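Local structure of Uly1 (Catenovulum maritimum, 7DRQ) at residues D51-Y65 with N109-I122. The protein probably cleaves the algal polysaccharide ulvan as a calcium-binding lyase of polysaccharide lyase family 24. Sequence-based numbering, arbitrary orientation.
Sequences DAIKVYKNYVFMTWY and NTIAVAISPKDETI
Asn109 O takes the hydroxyl of Tyr65 at the edge of that ring, 2.7 Å from OH and nearly in line with the carbonyl. Ile111 follows, its CD1 centred over one face of the same ring, 3.6 Å from the centroid, a CH-pi contact. Its carbonyl is gripped by Thr63 OG1 at 2.6 Å, a donor tilted out of the carbonyl plane; with chi1 at 67°, OG1 sits between backbone N and carbonyl carbon, leaving CG2 to pack on Val113 CB. Val113 N donates to Asp51 O, while Val113 O receives Lys54 NZ at 2.8 Å. Bends at chi2 and chi4 fold that lysine back, and its ammonium also forms a salt bridge with Asp51 OD2, itself held by Phe206 N of strand 201-208. Ile115 splits its branches between two rings: CD1 stands 9° off the normal of Phe61, and CG2 lies off-centre over Tyr56. Beyond Pro117, Glu120 OE2 accepts Tyr56 OH through its anti lone pair at 2.5 Å, ring and carboxylate planes 89° apart; OE1 is hydrogen-bonded to Ser159 OG. A phenylalanine replacing Tyr56 would probably leave OE2 without this donor and the carboxylate less firmly oriented. Strands 53-56 and 59-65 belong to one antiparallel sheet; the axis of 111-115, in the next, passes 6.6 Å and 6.9 Å from theirs, face-to-face packing of successive sheets consistent with neighbouring blades of a beta-propeller.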
# COMPACT_ATOMS: atom_id res chain seq x y z
N ASP A 51 1.24 1.83 -3.60
CA ASP A 51 0.08 2.61 -4.04
C ASP A 51 0.41 3.34 -5.34
O ASP A 51 0.44 4.57 -5.44
CB ASP A 51 -0.33 3.58 -2.93
CG ASP A 51 -1.67 4.21 -3.18
OD1 ASP A 51 -2.53 3.56 -3.83
OD2 ASP A 51 -1.87 5.36 -2.74
N ALA A 52 0.67 2.53 -6.37
CA ALA A 52 1.40 2.99 -7.54
C ALA A 52 0.53 3.28 -8.74
O ALA A 52 1.07 3.60 -9.81
CB ALA A 52 2.47 1.96 -7.92
N ILE A 53 -0.79 3.18 -8.64
CA ILE A 53 -1.64 3.46 -9.79
C ILE A 53 -2.92 4.15 -9.33
O ILE A 53 -3.56 3.72 -8.37
CB ILE A 53 -1.95 2.18 -10.59
CG1 ILE A 53 -3.04 2.44 -11.62
CG2 ILE A 53 -2.32 1.01 -9.68
CD1 ILE A 53 -3.07 1.41 -12.73
N LYS A 54 -3.28 5.24 -10.02
CA LYS A 54 -4.53 5.95 -9.75
C LYS A 54 -5.17 6.34 -11.07
O LYS A 54 -4.48 6.50 -12.09
CB LYS A 54 -4.31 7.22 -8.91
CG LYS A 54 -3.83 6.96 -7.49
CD LYS A 54 -4.89 6.20 -6.71
CE LYS A 54 -4.24 5.53 -5.50
NZ LYS A 54 -3.62 6.56 -4.58
N VAL A 55 -6.48 6.50 -11.04
CA VAL A 55 -7.24 6.96 -12.20
C VAL A 55 -7.98 8.23 -11.82
O VAL A 55 -8.67 8.28 -10.79
CB VAL A 55 -8.22 5.88 -12.71
CG1 VAL A 55 -8.93 6.37 -13.98
CG2 VAL A 55 -7.45 4.61 -13.03
N TYR A 56 -7.83 9.27 -12.64
CA TYR A 56 -8.50 10.55 -12.46
C TYR A 56 -9.03 10.99 -13.82
O TYR A 56 -8.23 11.23 -14.74
CB TYR A 56 -7.55 11.62 -11.89
CG TYR A 56 -8.13 13.01 -11.99
CD1 TYR A 56 -9.19 13.40 -11.18
CD2 TYR A 56 -7.63 13.93 -12.91
CE1 TYR A 56 -9.73 14.67 -11.28
CE2 TYR A 56 -8.17 15.19 -13.02
CZ TYR A 56 -9.22 15.56 -12.20
OH TYR A 56 -9.75 16.82 -12.31
N LYS A 57 -10.35 11.10 -13.94
CA LYS A 57 -10.99 11.37 -15.22
C LYS A 57 -10.46 10.41 -16.28
O LYS A 57 -10.56 9.19 -16.11
CB LYS A 57 -10.78 12.84 -15.63
CG LYS A 57 -11.42 13.82 -14.66
CD LYS A 57 -11.33 15.26 -15.16
CE LYS A 57 -12.29 16.16 -14.39
NZ LYS A 57 -13.60 15.50 -14.15
N ASN A 58 -9.85 10.93 -17.34
CA ASN A 58 -9.35 10.11 -18.44
C ASN A 58 -7.85 9.83 -18.34
O ASN A 58 -7.22 9.50 -19.36
CB ASN A 58 -9.67 10.76 -19.79
CG ASN A 58 -9.16 12.18 -19.89
OD1 ASN A 58 -9.71 13.09 -19.27
ND2 ASN A 58 -8.11 12.38 -20.68
N TYR A 59 -7.27 9.87 -17.15
CA TYR A 59 -5.84 9.71 -16.99
C TYR A 59 -5.55 8.58 -16.02
O TYR A 59 -6.15 8.52 -14.94
CB TYR A 59 -5.19 11.00 -16.50
CG TYR A 59 -5.45 12.19 -17.37
CD1 TYR A 59 -4.77 12.37 -18.56
CD2 TYR A 59 -6.38 13.16 -16.99
CE1 TYR A 59 -5.01 13.50 -19.36
CE2 TYR A 59 -6.62 14.27 -17.77
CZ TYR A 59 -5.94 14.44 -18.95
OH TYR A 59 -6.19 15.56 -19.71
N VAL A 60 -4.63 7.69 -16.39
CA VAL A 60 -4.13 6.67 -15.48
C VAL A 60 -2.71 7.05 -15.10
O VAL A 60 -1.83 7.12 -15.97
CB VAL A 60 -4.15 5.27 -16.12
CG1 VAL A 60 -3.77 4.22 -15.08
CG2 VAL A 60 -5.52 4.98 -16.70
N PHE A 61 -2.48 7.30 -13.81
CA PHE A 61 -1.17 7.66 -13.30
C PHE A 61 -0.51 6.43 -12.70
O PHE A 61 -1.12 5.74 -11.88
CB PHE A 61 -1.28 8.77 -12.26
CG PHE A 61 -1.75 10.09 -12.82
CD1 PHE A 61 -3.10 10.35 -12.97
CD2 PHE A 61 -0.83 11.05 -13.21
CE1 PHE A 61 -3.53 11.56 -13.49
CE2 PHE A 61 -1.25 12.26 -13.73
CZ PHE A 61 -2.60 12.52 -13.87
N MSE A 62 0.72 6.14 -13.13
CA MSE A 62 1.45 4.96 -12.65
C MSE A 62 2.89 5.31 -12.30
O MSE A 62 3.57 5.98 -13.07
CB MSE A 62 1.42 3.85 -13.70
CG MSE A 62 0.03 3.35 -13.98
SE MSE A 62 0.07 2.19 -15.58
CE MSE A 62 -0.11 3.52 -16.98
N THR A 63 3.35 4.86 -11.14
CA THR A 63 4.71 5.10 -10.70
C THR A 63 5.53 3.82 -10.82
O THR A 63 5.00 2.71 -10.84
CB THR A 63 4.76 5.59 -9.25
OG1 THR A 63 4.32 4.54 -8.38
CG2 THR A 63 3.87 6.83 -9.06
N TRP A 64 6.85 4.01 -10.89
CA TRP A 64 7.80 2.91 -10.97
C TRP A 64 9.20 3.49 -10.84
O TRP A 64 9.43 4.66 -11.16
CB TRP A 64 7.66 2.14 -12.30
CG TRP A 64 7.62 2.99 -13.56
CD1 TRP A 64 6.59 3.80 -13.98
CD2 TRP A 64 8.62 3.08 -14.58
NE1 TRP A 64 6.90 4.39 -15.19
CE2 TRP A 64 8.14 3.97 -15.58
CE3 TRP A 64 9.88 2.50 -14.76
CZ2 TRP A 64 8.88 4.29 -16.70
CZ3 TRP A 64 10.61 2.82 -15.89
CH2 TRP A 64 10.10 3.70 -16.85
N TYR A 65 10.12 2.68 -10.33
CA TYR A 65 11.55 2.95 -10.47
C TYR A 65 12.04 2.36 -11.78
O TYR A 65 11.61 1.28 -12.19
CB TYR A 65 12.33 2.31 -9.32
CG TYR A 65 12.09 2.92 -7.97
CD1 TYR A 65 12.73 4.11 -7.60
CD2 TYR A 65 11.25 2.30 -7.05
CE1 TYR A 65 12.51 4.66 -6.35
CE2 TYR A 65 11.03 2.85 -5.81
CZ TYR A 65 11.67 4.02 -5.47
OH TYR A 65 11.44 4.54 -4.22
N ASN A 109 10.02 0.56 -0.03
CA ASN A 109 10.26 1.95 -0.42
C ASN A 109 9.55 2.30 -1.72
O ASN A 109 10.16 2.79 -2.67
CB ASN A 109 11.76 2.20 -0.54
CG ASN A 109 12.44 2.23 0.81
OD1 ASN A 109 11.97 1.62 1.77
ND2 ASN A 109 13.58 2.91 0.87
N THR A 110 8.25 2.07 -1.75
CA THR A 110 7.45 2.27 -2.95
C THR A 110 7.25 3.76 -3.25
O THR A 110 7.57 4.64 -2.45
CB THR A 110 6.10 1.58 -2.79
OG1 THR A 110 5.46 2.08 -1.60
CG2 THR A 110 6.29 0.09 -2.68
N ILE A 111 6.71 4.02 -4.44
CA ILE A 111 6.32 5.36 -4.86
C ILE A 111 4.80 5.41 -4.91
O ILE A 111 4.19 4.82 -5.81
CB ILE A 111 6.90 5.72 -6.23
CG1 ILE A 111 8.40 5.42 -6.31
CG2 ILE A 111 6.58 7.19 -6.56
CD1 ILE A 111 8.86 5.11 -7.76
N ALA A 112 4.20 6.14 -3.98
CA ALA A 112 2.75 6.32 -3.97
C ALA A 112 2.38 7.58 -4.73
O ALA A 112 3.11 8.58 -4.69
CB ALA A 112 2.22 6.41 -2.54
N VAL A 113 1.26 7.54 -5.44
CA VAL A 113 0.79 8.67 -6.23
C VAL A 113 -0.67 8.94 -5.89
O VAL A 113 -1.45 8.02 -5.63
CB VAL A 113 0.98 8.44 -7.75
CG1 VAL A 113 0.18 7.20 -8.22
CG2 VAL A 113 0.59 9.68 -8.55
N ALA A 114 -1.04 10.22 -5.89
CA ALA A 114 -2.44 10.62 -5.80
C ALA A 114 -2.67 11.90 -6.59
O ALA A 114 -1.77 12.72 -6.75
CB ALA A 114 -2.88 10.85 -4.35
N ILE A 115 -3.91 12.05 -7.06
CA ILE A 115 -4.41 13.29 -7.65
C ILE A 115 -5.45 13.88 -6.71
O ILE A 115 -6.31 13.15 -6.21
CB ILE A 115 -5.02 13.04 -9.04
CG1 ILE A 115 -4.07 12.22 -9.93
CG2 ILE A 115 -5.41 14.36 -9.71
CD1 ILE A 115 -2.77 12.90 -10.21
N SER A 116 -5.37 15.19 -6.45
CA SER A 116 -6.51 15.88 -5.82
C SER A 116 -7.57 16.15 -6.88
O SER A 116 -7.29 16.87 -7.84
CB SER A 116 -6.11 17.20 -5.19
OG SER A 116 -7.30 17.90 -4.79
N PRO A 117 -8.78 15.63 -6.73
CA PRO A 117 -9.83 15.97 -7.70
C PRO A 117 -10.31 17.40 -7.57
O PRO A 117 -11.06 17.86 -8.44
CB PRO A 117 -10.95 14.96 -7.38
CG PRO A 117 -10.31 13.93 -6.47
CD PRO A 117 -9.26 14.68 -5.71
N LYS A 118 -9.89 18.12 -6.53
CA LYS A 118 -10.30 19.51 -6.36
C LYS A 118 -9.43 20.46 -7.18
O LYS A 118 -9.93 21.14 -8.08
CB LYS A 118 -10.29 19.88 -4.88
CG LYS A 118 -11.45 19.25 -4.13
CD LYS A 118 -11.29 19.37 -2.62
CE LYS A 118 -12.59 19.08 -1.91
NZ LYS A 118 -13.70 18.86 -2.88
N ASP A 119 -8.12 20.48 -6.93
CA ASP A 119 -7.25 21.42 -7.63
C ASP A 119 -6.32 20.75 -8.63
O ASP A 119 -5.42 21.42 -9.16
CB ASP A 119 -6.46 22.28 -6.64
CG ASP A 119 -5.48 21.47 -5.79
OD1 ASP A 119 -5.35 20.24 -5.99
OD2 ASP A 119 -4.84 22.08 -4.91
N GLU A 120 -6.49 19.45 -8.88
CA GLU A 120 -5.70 18.71 -9.87
C GLU A 120 -4.20 18.73 -9.58
O GLU A 120 -3.37 18.56 -10.48
CB GLU A 120 -5.98 19.21 -11.29
CG GLU A 120 -7.36 18.80 -11.79
CD GLU A 120 -7.56 19.03 -13.28
OE1 GLU A 120 -6.80 19.83 -13.88
OE2 GLU A 120 -8.48 18.40 -13.85
N THR A 121 -3.82 18.92 -8.31
CA THR A 121 -2.43 18.72 -7.94
C THR A 121 -2.09 17.23 -7.93
O THR A 121 -2.95 16.38 -7.70
CB THR A 121 -2.13 19.30 -6.56
OG1 THR A 121 -3.12 18.84 -5.65
CG2 THR A 121 -2.10 20.85 -6.59
N ILE A 122 -0.83 16.93 -8.21
CA ILE A 122 -0.29 15.58 -8.18
C ILE A 122 0.60 15.46 -6.95
O ILE A 122 1.40 16.36 -6.68
CB ILE A 122 0.52 15.28 -9.45
CG1 ILE A 122 -0.31 15.58 -10.70
CG2 ILE A 122 1.06 13.83 -9.42
CD1 ILE A 122 0.52 15.66 -11.97
O HOH W 1 3.00 3.01 -1.68